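Local coordinates for protein KLLA0E08119p (Kluyveromyces lactis, PDB 3VA7) that probably couples ATP-driven carboxylation of urea with biotin as carrier to hydrolysis of the urea-1-carboxylate, this piece being its urea carboxylase part, at residues A[973-976]-A[977-981]; A[1114-1117]-A[1118-1122]. All coordinates share one frame; numbering follows the deposited sequence.

Contact 1: residues A[973-976]-A[977-981]; sequences NDVK and NMLYS
K976 and Y980, one helical turn apart, touch through the aliphatic part of the lysine and the tyrosine ring at the C-terminal end of helix 972-979. The lysine's CG lies 3.6 Å from Y980 CE2, the two side chains meeting at a slant. CG of K976 is trans to the backbone N (chi1 179°), which directs the chain along the turn to the tyrosine. The apolar pair is V975 and L979: CG1 of V975 and CD1 of L979 stand 4.0 Å apart, the two branches running alongside each other.

Backbone bonds hold the turns together. L979 N donates to V975 O at 3.0 Å, whereas Y980 N reaches K976 O only weakly, at 3.3 Å, where the chain leaves helical geometry. Just beyond, S981 OG donates to N977 O over 2.9 Å from above the carbonyl plane. At the other end, D974 OD1 accepts a bond from D971 N.

V975 faces V961 and I964 of helix 960-967, while K976, L979 and Y980 lie against F934 of strand 922-934. Y980 also touches F1078 and P1080 of strand 1075-1081, and its OH is hydrogen-bonded to M932 O, which ties the end of the helix to the mixed sheet holding both strands.

Contact 2: residues A[1114-1117]-A[1118-1122]; sequences AWIN and ENIDS
N1119 folds back under W1115 where helix 1109-1117 ends, and this pair is the close-packed part of the contact. Its amide ND2 donates to the tryptophan's own carbonyl, W1115 O, at 2.8 Å and almost straight (176°), with the acceptor in the amide plane. The same ND2 sits over one face of the indole, offset toward the rim and 3.7 Å from W1115 NE1. Ring and amide planes are inclined by 39°, so the amide does not lie flat on the ring. W1115 CG is opposite the backbone N (chi1 -176°), which swings the indole along the helix toward N1119. In the backbone, E1118 N closes the last turn on A1114 O at 3.2 Å, and I1120 N donates to N1117 O at 2.9 Å.

On the looser side, the exposed E1118 extends its chain past A1114. I1116 CG2 and I1120 CD1 touch at 4.1 Å, their side chains crossing at about a right angle on a largely exposed surface.

W1115 also packs on D1003, P1004 and R1005. A side-chain amide thus satisfies a carbonyl at the helix end while one face of the indole lies against the same ND2, so the amide bridges the end of helix 1109-1117 and the residue just before helix 1120-1128.

How the contacts relate
Running from the N terminus, the chain reaches contact 1 first, in helix 972-979 of the carboxyltransferase C and D region, and contact 2 much later, where helix 1109-1117 gives way to helix 1120-1128. Each joins adjoining residues, so neither closes a long loop, and the two lie in series without nesting or crossing. The centres of contact 1 and contact 2 are 21 Å apart; the nearest atoms of contact 1 and contact 2 are about 8 Å apart, so they do not meet directly. The loop at 1003-1008 comes close to both: M978 and S981 rest on H1006, M978 also on Y1008, while S1122 bonds R1005. Strand 1101-1108, paired with strand 922-934, leads directly into helix 1109-1117, the first helix of contact 2.

Contact 1: residues A[973-976]-A[977-981]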
ATOM      1  N   ASN A 973      19.880 -29.353  11.634  1.00 37.75           N
ATOM      2  CA  ASN A 973      20.905 -28.340  11.478  1.00 38.37           C
ATOM      3  C   ASN A 973      21.632 -28.456  10.122  1.00 37.93           C
ATOM      4  O   ASN A 973      22.237 -27.481   9.621  1.00 37.13           O
ATOM      5  CB  ASN A 973      21.825 -28.248  12.723  1.00 39.64           C
ATOM      6  CG  ASN A 973      21.013 -27.834  14.041  1.00 43.91           C
ATOM      7  OD1 ASN A 973      20.205 -26.894  14.029  1.00 46.96           O
ATOM      8  ND2 ASN A 973      21.208 -28.584  15.135  1.00 47.30           N
ATOM      9  N   ASP A 974      21.532 -29.631   9.517  1.00 36.79           N
ATOM     10  CA  ASP A 974      21.921 -29.764   8.148  1.00 37.29           C
ATOM     11  C   ASP A 974      21.037 -28.900   7.236  1.00 36.56           C
ATOM     12  O   ASP A 974      21.572 -28.278   6.322  1.00 36.83           O
ATOM     13  CB  ASP A 974      21.899 -31.228   7.678  1.00 38.30           C
ATOM     14  CG  ASP A 974      22.983 -32.050   8.322  1.00 38.38           C
ATOM     15  OD1 ASP A 974      22.723 -33.228   8.650  1.00 40.34           O
ATOM     16  OD2 ASP A 974      24.077 -31.494   8.524  1.00 37.32           O
ATOM     17  N   VAL A 975      19.729 -28.846   7.500  1.00 34.91           N
ATOM     18  CA  VAL A 975      18.824 -27.965   6.769  1.00 33.15           C
ATOM     19  C   VAL A 975      19.227 -26.533   7.006  1.00 34.01           C
ATOM     20  O   VAL A 975      19.376 -25.720   6.067  1.00 35.12           O
ATOM     21  CB  VAL A 975      17.333 -28.173   7.158  1.00 32.74           C
ATOM     22  CG1 VAL A 975      16.420 -27.180   6.414  1.00 29.14           C
ATOM     23  CG2 VAL A 975      16.898 -29.588   6.913  1.00 28.51           C
ATOM     24  N   LYS A 976      19.440 -26.201   8.256  1.00 34.28           N
ATOM     25  CA  LYS A 976      19.812 -24.832   8.532  1.00 35.54           C
ATOM     26  C   LYS A 976      21.103 -24.506   7.783  1.00 35.64           C
ATOM     27  O   LYS A 976      21.211 -23.444   7.225  1.00 37.11           O
ATOM     28  CB  LYS A 976      19.941 -24.598  10.023  1.00 35.44           C
ATOM     29  CG  LYS A 976      20.344 -23.197  10.410  1.00 38.17           C
ATOM     30  CD  LYS A 976      20.578 -23.032  11.939  1.00 43.47           C
ATOM     31  CE  LYS A 976      22.013 -23.392  12.306  1.00 47.08           C
ATOM     32  NZ  LYS A 976      22.211 -23.633  13.772  1.00 54.35           N
ATOM     33  N   ASN A 977      22.061 -25.429   7.748  1.00 35.78           N
ATOM     34  CA  ASN A 977      23.322 -25.190   7.082  1.00 35.86           C
ATOM     35  C   ASN A 977      23.160 -24.962   5.608  1.00 35.91           C
ATOM     36  O   ASN A 977      23.887 -24.120   5.048  1.00 36.51           O
ATOM     37  CB  ASN A 977      24.310 -26.349   7.251  1.00 36.53           C
ATOM     38  CG  ASN A 977      24.865 -26.473   8.663  1.00 38.74           C
ATOM     39  OD1 ASN A 977      24.917 -25.486   9.446  1.00 36.99           O
ATOM     40  ND2 ASN A 977      25.308 -27.711   9.001  1.00 39.21           N
ATOM     41  N   MET A 978      22.253 -25.703   4.952  1.00 35.01           N
ATOM     42  CA  MET A 978      22.139 -25.494   3.532  1.00 34.55           C
ATOM     43  C   MET A 978      21.503 -24.163   3.242  1.00 34.30           C
ATOM     44  O   MET A 978      21.978 -23.456   2.351  1.00 34.96           O
ATOM     45  CB  MET A 978      21.532 -26.642   2.757  1.00 34.52           C
ATOM     46  CG  MET A 978      20.114 -26.615   2.637  1.00 36.96           C
ATOM     47  SD  MET A 978      19.430 -25.534   1.362  1.00 38.30           S
ATOM     48  CE  MET A 978      17.772 -26.188   1.466  1.00 32.78           C
ATOM     49  N   LEU A 979      20.519 -23.757   4.035  1.00 32.46           N
ATOM     50  CA  LEU A 979      19.966 -22.442   3.830  1.00 31.83           C
ATOM     51  C   LEU A 979      21.006 -21.329   3.866  1.00 32.73           C
ATOM     52  O   LEU A 979      20.859 -20.284   3.186  1.00 33.07           O
ATOM     53  CB  LEU A 979      18.878 -22.174   4.834  1.00 31.95           C
ATOM     54  CG  LEU A 979      17.686 -23.098   4.617  1.00 30.98           C
ATOM     55  CD1 LEU A 979      16.959 -23.207   5.900  1.00 30.83           C
ATOM     56  CD2 LEU A 979      16.811 -22.481   3.517  1.00 32.42           C
ATOM     57  N   TYR A 980      22.082 -21.546   4.617  1.00 32.48           N
ATOM     58  CA  TYR A 980      23.118 -20.514   4.725  1.00 32.26           C
ATOM     59  C   TYR A 980      24.339 -20.819   3.853  1.00 31.63           C
ATOM     60  O   TYR A 980      25.347 -20.134   3.944  1.00 31.36           O
ATOM     61  CB  TYR A 980      23.562 -20.339   6.189  1.00 32.41           C
ATOM     62  CG  TYR A 980      22.512 -19.770   7.101  1.00 33.42           C
ATOM     63  CD1 TYR A 980      21.978 -18.518   6.852  1.00 31.70           C
ATOM     64  CD2 TYR A 980      22.064 -20.471   8.214  1.00 30.42           C
ATOM     65  CE1 TYR A 980      21.057 -17.964   7.683  1.00 33.85           C
ATOM     66  CE2 TYR A 980      21.132 -19.914   9.059  1.00 31.13           C
ATOM     67  CZ  TYR A 980      20.621 -18.639   8.799  1.00 33.86           C
ATOM     68  OH  TYR A 980      19.648 -18.011   9.612  1.00 31.66           O
ATOM     69  N   SER A 981      24.288 -21.862   3.038  1.00 31.08           N
ATOM     70  CA  SER A 981      25.401 -22.028   2.074  1.00 31.38           C
ATOM     71  C   SER A 981      24.978 -22.189   0.595  1.00 30.30           C
ATOM     72  O   SER A 981      25.801 -22.161  -0.283  1.00 30.38           O
ATOM     73  CB  SER A 981      26.374 -23.148   2.520  1.00 30.59           C
ATOM     74  OG  SER A 981      25.671 -24.317   2.774  1.00 30.89           O
TER

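Contact 2: residues A[1114-1117]-A[1118-1122]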
ATOM      1  N   ALA A1114      31.476 -26.662 -15.645  1.00 49.69           N
ATOM      2  CA  ALA A1114      32.821 -27.065 -15.272  1.00 50.98           C
ATOM      3  C   ALA A1114      32.871 -27.321 -13.767  1.00 52.07           C
ATOM      4  O   ALA A1114      33.589 -28.225 -13.284  1.00 53.28           O
ATOM      5  CB  ALA A1114      33.845 -26.000 -15.664  1.00 50.87           C
ATOM      6  N   TRP A1115      32.117 -26.526 -13.023  1.00 51.94           N
ATOM      7  CA  TRP A1115      31.965 -26.763 -11.607  1.00 51.35           C
ATOM      8  C   TRP A1115      31.249 -28.087 -11.346  1.00 51.27           C
ATOM      9  O   TRP A1115      31.620 -28.801 -10.423  1.00 51.19           O
ATOM     10  CB  TRP A1115      31.233 -25.610 -10.984  1.00 51.07           C
ATOM     11  CG  TRP A1115      31.127 -25.721  -9.553  1.00 52.30           C
ATOM     12  CD1 TRP A1115      32.028 -25.297  -8.620  1.00 52.01           C
ATOM     13  CD2 TRP A1115      30.035 -26.280  -8.843  1.00 53.02           C
ATOM     14  NE1 TRP A1115      31.557 -25.559  -7.351  1.00 51.35           N
ATOM     15  CE2 TRP A1115      30.333 -26.168  -7.459  1.00 53.41           C
ATOM     16  CE3 TRP A1115      28.823 -26.863  -9.236  1.00 53.20           C
ATOM     17  CZ2 TRP A1115      29.449 -26.619  -6.455  1.00 53.53           C
ATOM     18  CZ3 TRP A1115      27.938 -27.310  -8.239  1.00 55.89           C
ATOM     19  CH2 TRP A1115      28.263 -27.184  -6.860  1.00 53.64           C
ATOM     20  N   ILE A1116      30.258 -28.440 -12.164  1.00 51.25           N
ATOM     21  CA  ILE A1116      29.602 -29.729 -11.982  1.00 51.78           C
ATOM     22  C   ILE A1116      30.626 -30.813 -12.148  1.00 53.10           C
ATOM     23  O   ILE A1116      30.648 -31.736 -11.358  1.00 53.05           O
ATOM     24  CB  ILE A1116      28.330 -29.956 -12.882  1.00 51.50           C
ATOM     25  CG1 ILE A1116      27.085 -29.429 -12.184  1.00 51.18           C
ATOM     26  CG2 ILE A1116      28.057 -31.413 -13.126  1.00 50.14           C
ATOM     27  CD1 ILE A1116      27.170 -27.961 -11.820  1.00 48.60           C
ATOM     28  N   ASN A1117      31.508 -30.691 -13.147  1.00 54.97           N
ATOM     29  CA  ASN A1117      32.567 -31.695 -13.317  1.00 56.25           C
ATOM     30  C   ASN A1117      33.490 -31.924 -12.114  1.00 56.43           C
ATOM     31  O   ASN A1117      33.512 -33.034 -11.591  1.00 56.55           O
ATOM     32  CB  ASN A1117      33.332 -31.522 -14.623  1.00 56.85           C
ATOM     33  CG  ASN A1117      32.825 -32.460 -15.685  1.00 59.63           C
ATOM     34  OD1 ASN A1117      33.279 -33.613 -15.793  1.00 59.91           O
ATOM     35  ND2 ASN A1117      31.831 -31.991 -16.459  1.00 62.19           N
ATOM     36  N   GLU A1118      34.202 -30.896 -11.657  1.00 56.59           N
ATOM     37  CA  GLU A1118      35.055 -31.031 -10.476  1.00 58.00           C
ATOM     38  C   GLU A1118      34.304 -31.488  -9.189  1.00 57.96           C
ATOM     39  O   GLU A1118      34.829 -31.293  -8.076  1.00 58.91           O
ATOM     40  CB  GLU A1118      35.765 -29.705 -10.123  1.00 58.44           C
ATOM     41  CG  GLU A1118      36.080 -28.734 -11.245  1.00 62.38           C
ATOM     42  CD  GLU A1118      36.377 -27.301 -10.727  1.00 67.58           C
ATOM     43  OE1 GLU A1118      37.204 -26.596 -11.362  1.00 70.03           O
ATOM     44  OE2 GLU A1118      35.789 -26.868  -9.699  1.00 67.94           O
ATOM     45  N   ASN A1119      33.095 -32.057  -9.317  1.00 56.90           N
ATOM     46  CA  ASN A1119      32.231 -32.395  -8.167  1.00 55.33           C
ATOM     47  C   ASN A1119      31.230 -33.419  -8.597  1.00 55.35           C
ATOM     48  O   ASN A1119      30.381 -33.839  -7.803  1.00 56.23           O
ATOM     49  CB  ASN A1119      31.451 -31.194  -7.647  1.00 53.80           C
ATOM     50  CG  ASN A1119      32.325 -30.136  -7.041  1.00 54.88           C
ATOM     51  OD1 ASN A1119      32.736 -30.249  -5.880  1.00 57.58           O
ATOM     52  ND2 ASN A1119      32.589 -29.067  -7.797  1.00 52.59           N
ATOM     53  N   ILE A1120      31.303 -33.815  -9.861  1.00 55.24           N
ATOM     54  CA  ILE A1120      30.358 -34.792 -10.404  1.00 55.77           C
ATOM     55  C   ILE A1120      30.172 -35.999  -9.484  1.00 55.91           C
ATOM     56  O   ILE A1120      29.076 -36.529  -9.368  1.00 56.36           O
ATOM     57  CB  ILE A1120      30.768 -35.261 -11.833  1.00 55.70           C
ATOM     58  CG1 ILE A1120      29.706 -36.184 -12.443  1.00 55.71           C
ATOM     59  CG2 ILE A1120      32.135 -35.952 -11.833  1.00 55.43           C
ATOM     60  CD1 ILE A1120      28.356 -35.517 -12.678  1.00 54.87           C
ATOM     61  N   ASP A1121      31.254 -36.400  -8.829  1.00 56.07           N
ATOM     62  CA  ASP A1121      31.310 -37.627  -8.040  1.00 56.95           C
ATOM     63  C   ASP A1121      30.414 -37.549  -6.822  1.00 56.43           C
ATOM     64  O   ASP A1121      29.506 -38.385  -6.623  1.00 56.15           O
ATOM     65  CB  ASP A1121      32.763 -37.883  -7.621  1.00 57.58           C
ATOM     66  CG  ASP A1121      33.714 -37.915  -8.833  1.00 60.38           C
ATOM     67  OD1 ASP A1121      33.954 -39.050  -9.347  1.00 59.48           O
ATOM     68  OD2 ASP A1121      34.168 -36.811  -9.284  1.00 61.05           O
ATOM     69  N   SER A1122      30.695 -36.520  -6.028  1.00 55.67           N
ATOM     70  CA  SER A1122      29.894 -36.117  -4.899  1.00 55.09           C
ATOM     71  C   SER A1122      28.421 -35.891  -5.270  1.00 55.09           C
ATOM     72  O   SER A1122      27.520 -36.369  -4.556  1.00 55.09           O
ATOM     73  CB  SER A1122      30.499 -34.853  -4.333  1.00 55.17           C
ATOM     74  OG  SER A1122      29.878 -34.528  -3.123  1.00 56.37           O
TER